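Long-range contacts in GH3 beta-N-acetylglucosaminidase (Paenibacillaceae, PDB 6K5J), which hydrolyses beta-linked N-acetylglucosamine residues from the non-reducing ends of oligosaccharides, as a glycoside hydrolase family 3 beta-N-acetylglucosaminidase: residues A[132-136]-A[168-172]; A[140-144]-A[529-534]; A[198-204]-A[231-236]; A[246-252]-A[287-293]. All blocks are in the same frame, centred on the assembly; numbering follows the deposited sequence. Where two conformers were deposited one is given.

Contact 1: A[132-136]-A[168-172]; sequences MNFAP and AVRGF
The ring of Phe172 meets Asn133, Ala135 and Pro136 in turn, and the way it does so illustrates how a barrel helix settles on the strand that precedes it. At one end of this row the amide nitrogen ND2 of Asn133 approaches CE1 of Phe172 to 3.4 Å, with the amide and ring planes turned 82° against each other. Farther round the ring, Ala135 CB lies 3.8 Å from Phe172 CE2, and Pro136 CD touches the same carbon. The proline then continues onto the helix: its CD reaches Val169 CG2 at 3.7 Å, the two side chains meeting at about a right angle, while its CG lies 4.0 Å from Ala168 CB. Ala168 and Phe172, one helical turn apart, are linked by the bond from Phe172 N to Ala168 O. The Phe172 ring reaches the loop because its CG stands opposite the carbonyl carbon (chi1 -71°). On the loop side, a cis peptide between Ala135 and Pro136 turns the chain where the proline meets the helix. In the second shell, Ala118 and Ile121 of helix 111-127 pack on Phe172, Gln84 O accepts from Asn133 ND2, and Val181 of strand 178-184 touches both Pro136 and Val169. Strand 132-133, helix 158-174 and strand 178-184 form a beta-alpha-beta crossover of the TIM barrel. No hydrogen bond spans the two segments, which implies that van der Waals packing joins them, while the amide nitrogen of Asn133 beside the ring is satisfied by Gln84 O.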
loop_
_atom_site.group_PDB
_atom_site.type_symbol
_atom_site.label_atom_id
_atom_site.label_comp_id
_atom_site.label_asym_id
_atom_site.label_seq_id
_atom_site.Cartn_x
_atom_site.Cartn_y
_atom_site.Cartn_z
ATOM N N MET A 132 -14.185 0.806 3.198
ATOM C CA MET A 132 -13.458 1.267 2.027
ATOM C C MET A 132 -11.979 0.991 2.262
ATOM O O MET A 132 -11.500 1.034 3.399
ATOM C CB MET A 132 -13.704 2.763 1.767
ATOM C CG MET A 132 -13.151 3.290 0.437
ATOM S SD MET A 132 -13.668 5.015 0.183
ATOM C CE MET A 132 -13.418 5.189 -1.588
ATOM N N ASN A 133 -11.265 0.678 1.184
ATOM C CA ASN A 133 -9.828 0.426 1.271
ATOM C C ASN A 133 -9.168 1.167 0.126
ATOM O O ASN A 133 -9.655 1.119 -1.007
ATOM C CB ASN A 133 -9.512 -1.087 1.199
ATOM C CG ASN A 133 -8.080 -1.432 1.632
ATOM O OD1 ASN A 133 -7.358 -0.597 2.169
ATOM N ND2 ASN A 133 -7.686 -2.691 1.418
ATOM N N PHE A 134 -8.074 1.862 0.414
ATOM C CA PHE A 134 -7.316 2.491 -0.662
ATOM C C PHE A 134 -6.342 1.462 -1.230
ATOM O O PHE A 134 -5.128 1.501 -1.025
ATOM C CB PHE A 134 -6.642 3.763 -0.170
ATOM C CG PHE A 134 -7.612 4.883 0.077
ATOM C CD1 PHE A 134 -8.781 4.968 -0.672
ATOM C CD2 PHE A 134 -7.372 5.837 1.040
ATOM C CE1 PHE A 134 -9.689 5.997 -0.472
ATOM C CE2 PHE A 134 -8.284 6.874 1.254
ATOM C CZ PHE A 134 -9.443 6.943 0.489
ATOM N N ALA A 135 -6.929 0.526 -1.965
ATOM C CA ALA A 135 -6.246 -0.625 -2.534
ATOM C C ALA A 135 -7.192 -1.271 -3.539
ATOM O O ALA A 135 -8.411 -1.119 -3.418
ATOM C CB ALA A 135 -5.841 -1.630 -1.442
ATOM N N PRO A 136 -6.658 -2.010 -4.531
ATOM C CA PRO A 136 -5.241 -2.301 -4.747
ATOM C C PRO A 136 -4.529 -1.242 -5.587
ATOM O O PRO A 136 -5.156 -0.579 -6.416
ATOM C CB PRO A 136 -5.273 -3.631 -5.507
ATOM C CG PRO A 136 -6.506 -3.498 -6.374
ATOM C CD PRO A 136 -7.508 -2.687 -5.533
ATOM N N ALA A 168 -8.170 -8.841 -6.957
ATOM C CA ALA A 168 -8.105 -8.181 -5.655
ATOM C C ALA A 168 -9.305 -7.267 -5.449
ATOM O O ALA A 168 -9.899 -7.246 -4.362
ATOM C CB ALA A 168 -6.795 -7.398 -5.511
ATOM N N VAL A 169 -9.661 -6.490 -6.475
ATOM C CA VAL A 169 -10.872 -5.663 -6.418
ATOM C C VAL A 169 -12.079 -6.512 -6.049
ATOM O O VAL A 169 -12.874 -6.149 -5.170
ATOM C CB VAL A 169 -11.101 -4.943 -7.759
ATOM C CG1 VAL A 169 -12.498 -4.305 -7.775
ATOM C CG2 VAL A 169 -10.030 -3.878 -7.974
ATOM N N ARG A 170 -12.242 -7.650 -6.730
ATOM C CA ARG A 170 -13.394 -8.512 -6.462
ATOM C C ARG A 170 -13.368 -9.069 -5.038
ATOM O O ARG A 170 -14.410 -9.155 -4.380
ATOM C CB ARG A 170 -13.444 -9.650 -7.482
ATOM C CG ARG A 170 -14.749 -10.446 -7.466
ATOM C CD ARG A 170 -14.852 -11.362 -8.689
ATOM N NE ARG A 170 -13.895 -12.461 -8.624
ATOM C CZ ARG A 170 -14.117 -13.606 -7.990
ATOM N NH1 ARG A 170 -15.270 -13.802 -7.358
ATOM N NH2 ARG A 170 -13.187 -14.552 -7.983
ATOM N N GLY A 171 -12.192 -9.470 -4.550
ATOM C CA GLY A 171 -12.107 -9.966 -3.180
ATOM C C GLY A 171 -12.472 -8.915 -2.145
ATOM O O GLY A 171 -13.166 -9.209 -1.166
ATOM N N PHE A 172 -12.003 -7.674 -2.338
ATOM C CA PHE A 172 -12.398 -6.589 -1.440
ATOM C C PHE A 172 -13.906 -6.359 -1.505
ATOM O O PHE A 172 -14.583 -6.299 -0.472
ATOM C CB PHE A 172 -11.671 -5.284 -1.796
ATOM C CG PHE A 172 -10.195 -5.272 -1.468
ATOM C CD1 PHE A 172 -9.723 -5.734 -0.246
ATOM C CD2 PHE A 172 -9.284 -4.766 -2.387
ATOM C CE1 PHE A 172 -8.375 -5.705 0.044
ATOM C CE2 PHE A 172 -7.915 -4.748 -2.116
ATOM C CZ PHE A 172 -7.464 -5.223 -0.901
#

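Contact 2: A[140-144]-A[529-534]; sequences INNNP and APLTVT
Asn142 holds Thr534 at both backbone polar groups, its side-chain ND2 bonding Thr534 O and its main-chain O receiving Thr534 N, a worked example of one residue fixing a tail. Along the side chain, Asn142 CB lies 3.3 Å from Thr534 OG1. CG comes next, 4.1 Å from Thr534 O and stationed between the backbone N and the carbonyl carbon (chi1 64°), which swings the amide toward the tail. At the tip ND2 donates to Thr534 O over 3.0 Å; the acceptor lies in the amide plane, although the donor is tilted 31° from the carbonyl plane of the threonine. The same nitrogen also bonds Asp189 OD1. In return Thr534 N donates to Asn142 O at 3.1 Å, a bond in the carbonyl plane, and Val533 CA adds a C-H...O contact to that oxygen. Beside this pair Pro144 CG rests 3.4 Å from Leu531 O, and water 1 donates to both Asn141 O and Pro530 O. With an alanine here, Thr534 O would probably lose its amide donor and Asp189 one of its partners, leaving the tail freer to shift. The arrangement is that of a C-terminal tail returning from the region of the six-stranded mixed sheet to a loop of the TIM barrel.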
loop_
_atom_site.group_PDB
_atom_site.type_symbol
_atom_site.label_atom_id
_atom_site.label_comp_id
_atom_site.label_asym_id
_atom_site.label_seq_id
_atom_site.Cartn_x
_atom_site.Cartn_y
_atom_site.Cartn_z
ATOM N N ILE A 140 2.236 -0.278 -12.302
ATOM C CA ILE A 140 3.069 -1.281 -12.956
ATOM C C ILE A 140 4.514 -0.839 -12.766
ATOM O O ILE A 140 4.957 0.145 -13.376
ATOM C CB ILE A 140 2.722 -1.435 -14.448
ATOM C CG1 ILE A 140 1.262 -1.859 -14.632
ATOM C CG2 ILE A 140 3.637 -2.468 -15.114
ATOM C CD1 ILE A 140 0.686 -1.511 -16.022
ATOM N N ASN A 141 5.252 -1.550 -11.911
ATOM C CA ASN A 141 6.600 -1.127 -11.523
ATOM C C ASN A 141 7.606 -1.616 -12.565
ATOM O O ASN A 141 8.345 -2.582 -12.371
ATOM C CB ASN A 141 6.950 -1.640 -10.132
ATOM C CG ASN A 141 8.031 -0.815 -9.464
ATOM O OD1 ASN A 141 7.744 0.178 -8.789
ATOM N ND2 ASN A 141 9.283 -1.224 -9.642
ATOM N N ASN A 142 7.599 -0.934 -13.710
ATOM C CA ASN A 142 8.520 -1.210 -14.808
ATOM C C ASN A 142 9.838 -0.459 -14.660
ATOM O O ASN A 142 10.718 -0.602 -15.515
ATOM C CB ASN A 142 7.876 -0.824 -16.139
ATOM C CG ASN A 142 7.612 0.652 -16.220
ATOM O OD1 ASN A 142 6.847 1.188 -15.427
ATOM N ND2 ASN A 142 8.286 1.334 -17.139
ATOM N N ASN A 143 9.974 0.356 -13.622
ATOM C CA ASN A 143 11.210 1.080 -13.329
ATOM C C ASN A 143 11.781 0.586 -12.009
ATOM O O ASN A 143 11.203 0.881 -10.946
ATOM C CB ASN A 143 10.945 2.583 -13.258
ATOM C CG ASN A 143 12.186 3.380 -12.910
ATOM O OD1 ASN A 143 13.299 2.845 -12.859
ATOM N ND2 ASN A 143 12.007 4.674 -12.695
ATOM N N PRO A 144 12.910 -0.130 -12.003
ATOM C CA PRO A 144 13.418 -0.672 -10.728
ATOM C C PRO A 144 13.834 0.407 -9.744
ATOM O O PRO A 144 13.852 0.143 -8.533
ATOM C CB PRO A 144 14.606 -1.552 -11.157
ATOM C CG PRO A 144 15.035 -1.000 -12.501
ATOM C CD PRO A 144 13.780 -0.455 -13.149
ATOM N N ALA A 529 8.867 -8.350 -11.898
ATOM C CA ALA A 529 9.187 -7.016 -12.390
ATOM C C ALA A 529 10.645 -6.988 -12.809
ATOM O O ALA A 529 11.471 -7.720 -12.244
ATOM C CB ALA A 529 8.921 -5.934 -11.325
ATOM N N PRO A 530 11.005 -6.162 -13.791
ATOM C CA PRO A 530 12.329 -6.276 -14.406
ATOM C C PRO A 530 13.430 -5.624 -13.582
ATOM O O PRO A 530 13.223 -4.635 -12.874
ATOM C CB PRO A 530 12.155 -5.560 -15.748
ATOM C CG PRO A 530 11.093 -4.519 -15.475
ATOM C CD PRO A 530 10.135 -5.211 -14.523
ATOM N N LEU A 531 14.631 -6.184 -13.718
ATOM C CA LEU A 531 15.801 -5.622 -13.054
ATOM C C LEU A 531 16.332 -4.387 -13.767
ATOM O O LEU A 531 17.127 -3.646 -13.184
ATOM C CB LEU A 531 16.897 -6.681 -12.953
ATOM C CG LEU A 531 16.550 -7.949 -12.173
ATOM C CD1 LEU A 531 17.763 -8.874 -12.101
ATOM C CD2 LEU A 531 16.044 -7.619 -10.774
ATOM N N THR A 532 15.930 -4.164 -15.019
ATOM C CA THR A 532 16.252 -2.935 -15.724
ATOM C C THR A 532 14.977 -2.355 -16.311
ATOM O O THR A 532 14.055 -3.083 -16.684
ATOM C CB THR A 532 17.293 -3.154 -16.829
ATOM O OG1 THR A 532 16.812 -4.137 -17.753
ATOM C CG2 THR A 532 18.606 -3.629 -16.225
ATOM N N VAL A 533 14.925 -1.022 -16.360
ATOM C CA VAL A 533 13.706 -0.337 -16.778
ATOM C C VAL A 533 13.291 -0.776 -18.182
ATOM O O VAL A 533 14.131 -0.991 -19.069
ATOM C CB VAL A 533 13.903 1.188 -16.692
ATOM C CG1 VAL A 533 14.953 1.669 -17.706
ATOM C CG2 VAL A 533 12.576 1.924 -16.898
ATOM N N THR A 534 11.983 -0.948 -18.376
ATOM C CA THR A 534 11.415 -1.249 -19.683
ATOM C C THR A 534 10.658 -0.034 -20.206
ATOM O O THR A 534 10.211 0.825 -19.439
ATOM C CB THR A 534 10.482 -2.468 -19.627
ATOM O OG1 THR A 534 9.366 -2.190 -18.769
ATOM C CG2 THR A 534 11.225 -3.695 -19.115
HETATM O O HOH W 1 11.121 -2.767 -12.070
#

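Contact 3: A[198-204]-A[231-236]; sequences LPTVPHA and HVLFPA
Thr200 and Leu233 form a single parallel beta bridge, their CA atoms 4.6 Å apart in segments whose end-to-end directions differ by 26°. Two neighbouring loops of the TIM barrel, following strands 178-184 and 226-229, thus go on side by side beyond the parallel sheet. Leu233 takes part with both its backbone groups: its N donates to Pro199 O at 2.8 Å, and its O accepts from Val201 N at 2.9 Å, almost in line with the carbonyl bond (172°). The side chains sort onto two faces. On one, Leu233 CD1 nestles between Leu198 CG at 3.8 Å and Thr200 OG1, and the methyl CG2 of Thr200 reaches on to Pro235 CD. On the other, Val201 packs its CG2 against Val232 CG1 and lies alongside the Phe234 ring, its CB 3.6 Å from CE2; the methyl reaches Val232 because CG2 stands opposite the carbonyl carbon of Val201, with CG1 anti to the backbone N (chi1 176°). Pro185 packs on Phe234 and His187 on Val232. Past the bridge, water 2 donates to Val201 O and His203 O and accepts from Ala236 N, joining the two loops. At the opposite end His231 points its imidazole to Thr245 and the modified residue at position 269, while its carbonyl O, buried and without a polar partner, faces Pro199 CD at 3.4 Å.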
loop_
_atom_site.group_PDB
_atom_site.type_symbol
_atom_site.label_atom_id
_atom_site.label_comp_id
_atom_site.label_asym_id
_atom_site.label_seq_id
_atom_site.Cartn_x
_atom_site.Cartn_y
_atom_site.Cartn_z
ATOM N N LEU A 198 7.173 16.707 -7.667
ATOM C CA LEU A 198 6.152 16.583 -8.706
ATOM C C LEU A 198 6.722 15.743 -9.845
ATOM O O LEU A 198 7.392 16.276 -10.742
ATOM C CB LEU A 198 5.726 17.963 -9.205
ATOM C CG LEU A 198 4.597 18.052 -10.230
ATOM C CD1 LEU A 198 3.320 17.390 -9.708
ATOM C CD2 LEU A 198 4.335 19.521 -10.562
ATOM N N PRO A 199 6.500 14.433 -9.848
ATOM C CA PRO A 199 7.127 13.575 -10.856
ATOM C C PRO A 199 6.461 13.735 -12.213
ATOM O O PRO A 199 5.322 14.193 -12.334
ATOM C CB PRO A 199 6.916 12.155 -10.305
ATOM C CG PRO A 199 6.398 12.342 -8.872
ATOM C CD PRO A 199 5.680 13.656 -8.905
ATOM N N THR A 200 7.203 13.336 -13.245
ATOM C CA THR A 200 6.727 13.332 -14.622
ATOM C C THR A 200 6.859 11.930 -15.195
ATOM O O THR A 200 7.881 11.266 -14.991
ATOM C CB THR A 200 7.522 14.313 -15.493
ATOM O OG1 THR A 200 7.376 15.638 -14.979
ATOM C CG2 THR A 200 7.027 14.270 -16.954
ATOM N N VAL A 201 5.818 11.483 -15.889
ATOM C CA VAL A 201 5.869 10.311 -16.761
ATOM C C VAL A 201 5.768 10.860 -18.179
ATOM O O VAL A 201 4.673 11.245 -18.610
ATOM C CB VAL A 201 4.742 9.319 -16.444
ATOM C CG1 VAL A 201 4.758 8.144 -17.424
ATOM C CG2 VAL A 201 4.885 8.812 -15.006
ATOM N N PRO A 202 6.871 10.956 -18.921
ATOM C CA PRO A 202 6.876 11.730 -20.170
ATOM C C PRO A 202 6.422 10.977 -21.413
ATOM O O PRO A 202 6.379 11.576 -22.493
ATOM C CB PRO A 202 8.354 12.124 -20.295
ATOM C CG PRO A 202 9.092 10.961 -19.699
ATOM C CD PRO A 202 8.205 10.419 -18.586
ATOM N N HIS A 203 6.058 9.710 -21.292
ATOM C CA HIS A 203 5.926 8.844 -22.452
ATOM C C HIS A 203 4.724 9.211 -23.313
ATOM O O HIS A 203 3.759 9.827 -22.857
ATOM C CB HIS A 203 5.819 7.395 -22.000
ATOM C CG HIS A 203 6.921 6.992 -21.078
ATOM N ND1 HIS A 203 8.237 6.938 -21.481
ATOM C CD2 HIS A 203 6.914 6.669 -19.763
ATOM C CE1 HIS A 203 8.994 6.583 -20.457
ATOM N NE2 HIS A 203 8.214 6.408 -19.404
ATOM N N ALA A 204 4.797 8.785 -24.575
ATOM C CA ALA A 204 3.746 9.028 -25.545
ATOM C C ALA A 204 2.495 8.229 -25.205
ATOM O O ALA A 204 2.527 7.227 -24.483
ATOM C CB ALA A 204 4.221 8.665 -26.955
ATOM N N HIS A 231 -0.519 12.200 -8.159
ATOM C CA HIS A 231 0.017 13.563 -8.228
ATOM C C HIS A 231 1.231 13.606 -9.161
ATOM O O HIS A 231 2.342 13.956 -8.763
ATOM C CB HIS A 231 0.426 14.071 -6.851
ATOM C CG HIS A 231 -0.669 14.094 -5.822
ATOM N ND1 HIS A 231 -1.993 14.353 -6.121
ATOM C CD2 HIS A 231 -0.612 13.920 -4.480
ATOM C CE1 HIS A 231 -2.705 14.325 -5.006
ATOM N NE2 HIS A 231 -1.890 14.072 -3.995
ATOM N N VAL A 232 1.007 13.235 -10.421
ATOM C CA VAL A 232 2.084 13.028 -11.386
ATOM C C VAL A 232 1.705 13.707 -12.700
ATOM O O VAL A 232 0.540 13.677 -13.108
ATOM C CB VAL A 232 2.356 11.514 -11.579
ATOM C CG1 VAL A 232 3.326 11.246 -12.740
ATOM C CG2 VAL A 232 2.872 10.899 -10.265
ATOM N N LEU A 233 2.682 14.350 -13.343
ATOM C CA LEU A 233 2.465 14.979 -14.643
ATOM C C LEU A 233 2.532 13.950 -15.765
ATOM O O LEU A 233 3.444 13.119 -15.806
ATOM C CB LEU A 233 3.518 16.055 -14.902
ATOM C CG LEU A 233 3.631 17.131 -13.827
ATOM C CD1 LEU A 233 4.933 17.902 -13.996
ATOM C CD2 LEU A 233 2.429 18.054 -13.941
ATOM N N PHE A 234 1.572 14.031 -16.690
ATOM C CA PHE A 234 1.529 13.194 -17.891
ATOM C C PHE A 234 1.393 14.116 -19.100
ATOM O O PHE A 234 0.283 14.348 -19.596
ATOM C CB PHE A 234 0.376 12.185 -17.832
ATOM C CG PHE A 234 0.520 11.153 -16.733
ATOM C CD1 PHE A 234 0.124 11.449 -15.435
ATOM C CD2 PHE A 234 1.060 9.906 -17.001
ATOM C CE1 PHE A 234 0.266 10.514 -14.416
ATOM C CE2 PHE A 234 1.211 8.967 -15.994
ATOM C CZ PHE A 234 0.809 9.269 -14.697
ATOM N N PRO A 235 2.505 14.658 -19.601
ATOM C CA PRO A 235 2.422 15.617 -20.721
ATOM C C PRO A 235 1.756 15.078 -21.978
ATOM O O PRO A 235 1.268 15.883 -22.777
ATOM C CB PRO A 235 3.891 15.981 -20.991
ATOM C CG PRO A 235 4.706 14.938 -20.259
ATOM C CD PRO A 235 3.879 14.524 -19.088
ATOM N N ALA A 236 1.728 13.759 -22.202
ATOM C CA ALA A 236 1.023 13.244 -23.376
ATOM C C ALA A 236 -0.485 13.417 -23.262
ATOM O O ALA A 236 -1.184 13.374 -24.282
ATOM C CB ALA A 236 1.347 11.764 -23.605
HETATM O O HOH W 2 2.989 11.505 -20.752
#

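Contact 4: A[246-252]-A[287-293]; sequences LSSNVIE and QAVEAGA
The methyl of Ala291 presses on the backbone of Leu246 and Ser247, its CB 3.5 Å from the carbonyl carbon C of each, in an example of one helix starting where another ends. In the same apolar group Leu246 CD2 rests against Ala288, 4.0 Å from its CB. At the turn, CG2 of Ile251 lies 3.5 Å from Gly292 CA, and its CD1 reaches Ala291 CB at 4.1 Å. Gly292, with positive phi (133°), closes helix 281-291 in a Schellman motif, and a CB there would collide with Ile251 CG2. With an alanine in place of Ile251, a gap would probably open beside Gly292 and Ala291, weakening the packing of the two helix ends. Ala291 O receives the direct backbone bond across the contact: Glu252 N donates to it in a weak hydrogen bond of 3.2 Å, and Ser248 CA adds a C-H...O contact of 3.4 Å. Within the first segment, Ser247 OG accepts from Val250 N at 3.0 Å, a capping bond, and is itself bonded to Glu238. Charge and water complete the account. The Glu252 chain, bent at chi2 (-62°), brings OE2 over Gly292 CA, where water 5 links it to Glu290 O and Arg328 forms a salt bridge with it. With a single weak N-H bond at the end of helix 281-291, the junction rests largely on apolar packing, supplemented by water and the Arg328 salt bridge.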
loop_
_atom_site.group_PDB
_atom_site.type_symbol
_atom_site.label_atom_id
_atom_site.label_comp_id
_atom_site.label_asym_id
_atom_site.label_seq_id
_atom_site.Cartn_x
_atom_site.Cartn_y
_atom_site.Cartn_z
ATOM N N LEU A 246 -5.141 17.239 -10.659
ATOM C CA LEU A 246 -5.676 18.565 -10.940
ATOM C C LEU A 246 -5.950 18.801 -12.423
ATOM O O LEU A 246 -6.154 19.950 -12.827
ATOM C CB LEU A 246 -4.711 19.636 -10.411
ATOM C CG LEU A 246 -4.292 19.468 -8.948
ATOM C CD1 LEU A 246 -3.432 20.639 -8.472
ATOM C CD2 LEU A 246 -5.513 19.300 -8.036
ATOM N N SER A 247 -5.973 17.753 -13.240
ATOM C CA SER A 247 -6.056 17.884 -14.692
ATOM C C SER A 247 -7.413 17.417 -15.200
ATOM O O SER A 247 -7.743 16.227 -15.103
ATOM C CB SER A 247 -4.957 17.065 -15.364
ATOM O OG SER A 247 -5.248 16.892 -16.734
ATOM N N SER A 248 -8.194 18.342 -15.772
ATOM C CA SER A 248 -9.437 17.903 -16.400
ATOM C C SER A 248 -9.159 16.989 -17.588
ATOM O O SER A 248 -9.958 16.094 -17.871
ATOM C CB SER A 248 -10.291 19.112 -16.808
ATOM O OG SER A 248 -9.561 20.002 -17.629
ATOM N N ASN A 249 -8.018 17.166 -18.266
ATOM C CA ASN A 249 -7.661 16.259 -19.361
ATOM C C ASN A 249 -7.542 14.818 -18.884
ATOM O O ASN A 249 -7.997 13.890 -19.567
ATOM C CB ASN A 249 -6.352 16.693 -20.015
ATOM C CG ASN A 249 -6.559 17.766 -21.062
ATOM O OD1 ASN A 249 -7.582 18.445 -21.067
ATOM N ND2 ASN A 249 -5.585 17.931 -21.942
ATOM N N VAL A 250 -6.926 14.607 -17.720
ATOM C CA VAL A 250 -6.744 13.245 -17.222
ATOM C C VAL A 250 -8.040 12.701 -16.632
ATOM O O VAL A 250 -8.394 11.538 -16.861
ATOM C CB VAL A 250 -5.594 13.188 -16.195
ATOM C CG1 VAL A 250 -5.432 11.761 -15.657
ATOM C CG2 VAL A 250 -4.288 13.672 -16.813
ATOM N N ILE A 251 -8.762 13.506 -15.853
ATOM C CA ILE A 251 -9.909 12.967 -15.125
ATOM C C ILE A 251 -11.172 13.045 -15.981
ATOM O O ILE A 251 -11.729 12.011 -16.368
ATOM C CB ILE A 251 -10.102 13.671 -13.771
ATOM C CG1 ILE A 251 -8.864 13.465 -12.886
ATOM C CG2 ILE A 251 -11.317 13.117 -13.069
ATOM C CD1 ILE A 251 -8.963 14.125 -11.522
ATOM N N GLU A 252 -11.654 14.259 -16.275
ATOM C CA GLU A 252 -12.867 14.356 -17.088
ATOM C C GLU A 252 -12.638 13.785 -18.477
ATOM O O GLU A 252 -13.503 13.092 -19.023
ATOM C CB GLU A 252 -13.345 15.809 -17.204
ATOM C CG GLU A 252 -14.045 16.367 -15.973
ATOM C CD GLU A 252 -15.331 15.641 -15.587
ATOM O OE1 GLU A 252 -15.852 14.832 -16.387
ATOM O OE2 GLU A 252 -15.831 15.896 -14.462
ATOM N N GLN A 287 -9.432 22.868 -7.401
ATOM C CA GLN A 287 -8.987 22.461 -8.727
ATOM C C GLN A 287 -9.212 20.975 -8.972
ATOM O O GLN A 287 -9.466 20.569 -10.115
ATOM C CB GLN A 287 -7.518 22.817 -8.917
ATOM C CG GLN A 287 -7.306 24.251 -9.359
ATOM C CD GLN A 287 -5.847 24.630 -9.391
ATOM O OE1 GLN A 287 -5.375 25.407 -8.561
ATOM N NE2 GLN A 287 -5.121 24.081 -10.351
ATOM N N ALA A 288 -9.133 20.154 -7.919
ATOM C CA ALA A 288 -9.417 18.727 -8.069
ATOM C C ALA A 288 -10.877 18.482 -8.440
ATOM O O ALA A 288 -11.173 17.652 -9.310
ATOM C CB ALA A 288 -9.064 17.990 -6.777
ATOM N N VAL A 289 -11.807 19.171 -7.785
ATOM C CA VAL A 289 -13.210 19.018 -8.162
ATOM C C VAL A 289 -13.422 19.508 -9.588
ATOM O O VAL A 289 -14.087 18.851 -10.396
ATOM C CB VAL A 289 -14.126 19.758 -7.167
ATOM C CG1 VAL A 289 -15.551 19.815 -7.716
ATOM C CG2 VAL A 289 -14.093 19.068 -5.791
ATOM N N GLU A 290 -12.820 20.651 -9.935
ATOM C CA GLU A 290 -12.963 21.164 -11.297
ATOM C C GLU A 290 -12.416 20.176 -12.318
ATOM O O GLU A 290 -12.966 20.040 -13.417
ATOM C CB GLU A 290 -12.259 22.513 -11.421
ATOM C CG GLU A 290 -12.976 23.642 -10.688
ATOM C CD GLU A 290 -12.272 24.979 -10.875
ATOM O OE1 GLU A 290 -11.063 25.053 -10.563
ATOM O OE2 GLU A 290 -12.914 25.941 -11.353
ATOM N N ALA A 291 -11.342 19.468 -11.971
ATOM C CA ALA A 291 -10.767 18.492 -12.891
ATOM C C ALA A 291 -11.636 17.251 -13.050
ATOM O O ALA A 291 -11.514 16.562 -14.068
ATOM C CB ALA A 291 -9.360 18.092 -12.425
ATOM N N GLY A 292 -12.495 16.944 -12.072
ATOM C CA GLY A 292 -13.379 15.799 -12.180
ATOM C C GLY A 292 -13.449 14.892 -10.962
ATOM O O GLY A 292 -14.215 13.926 -10.967
ATOM N N ALA A 293 -12.671 15.180 -9.917
ATOM C CA ALA A 293 -12.673 14.335 -8.725
ATOM C C ALA A 293 -13.943 14.533 -7.902
ATOM O O ALA A 293 -14.554 15.606 -7.901
ATOM C CB ALA A 293 -11.449 14.629 -7.847
HETATM O O HOH W 3 -8.715 22.068 -12.263
HETATM O O HOH W 4 -16.645 14.569 -12.590
HETATM O O HOH W 5 -15.380 18.500 -13.661
#

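Contacts 1, 3 and 4 follow one another along the chain within the TIM-barrel domain. Contact 1 belongs to the crossover through helix 158-174 into strand 178-184. Contact 3 joins the loops after strands 178-184 and 226-229, and contact 4 joins the first turn of helix 249-258 and the last of helix 281-291. Contacts 3 and 4 have centres about 15 Å apart, nearest atoms about 5 Å. Contact 2 starts just after segment 132-136 but closes nearly 400 residues later, so it crosses contact 1, their segments alternating, and encloses contacts 3 and 4. Contacts 1, 3 and 4 join neighbouring parts of the barrel; contact 2 brings the C-terminal tail back to it, its centre about 17 Å from that of contact 3.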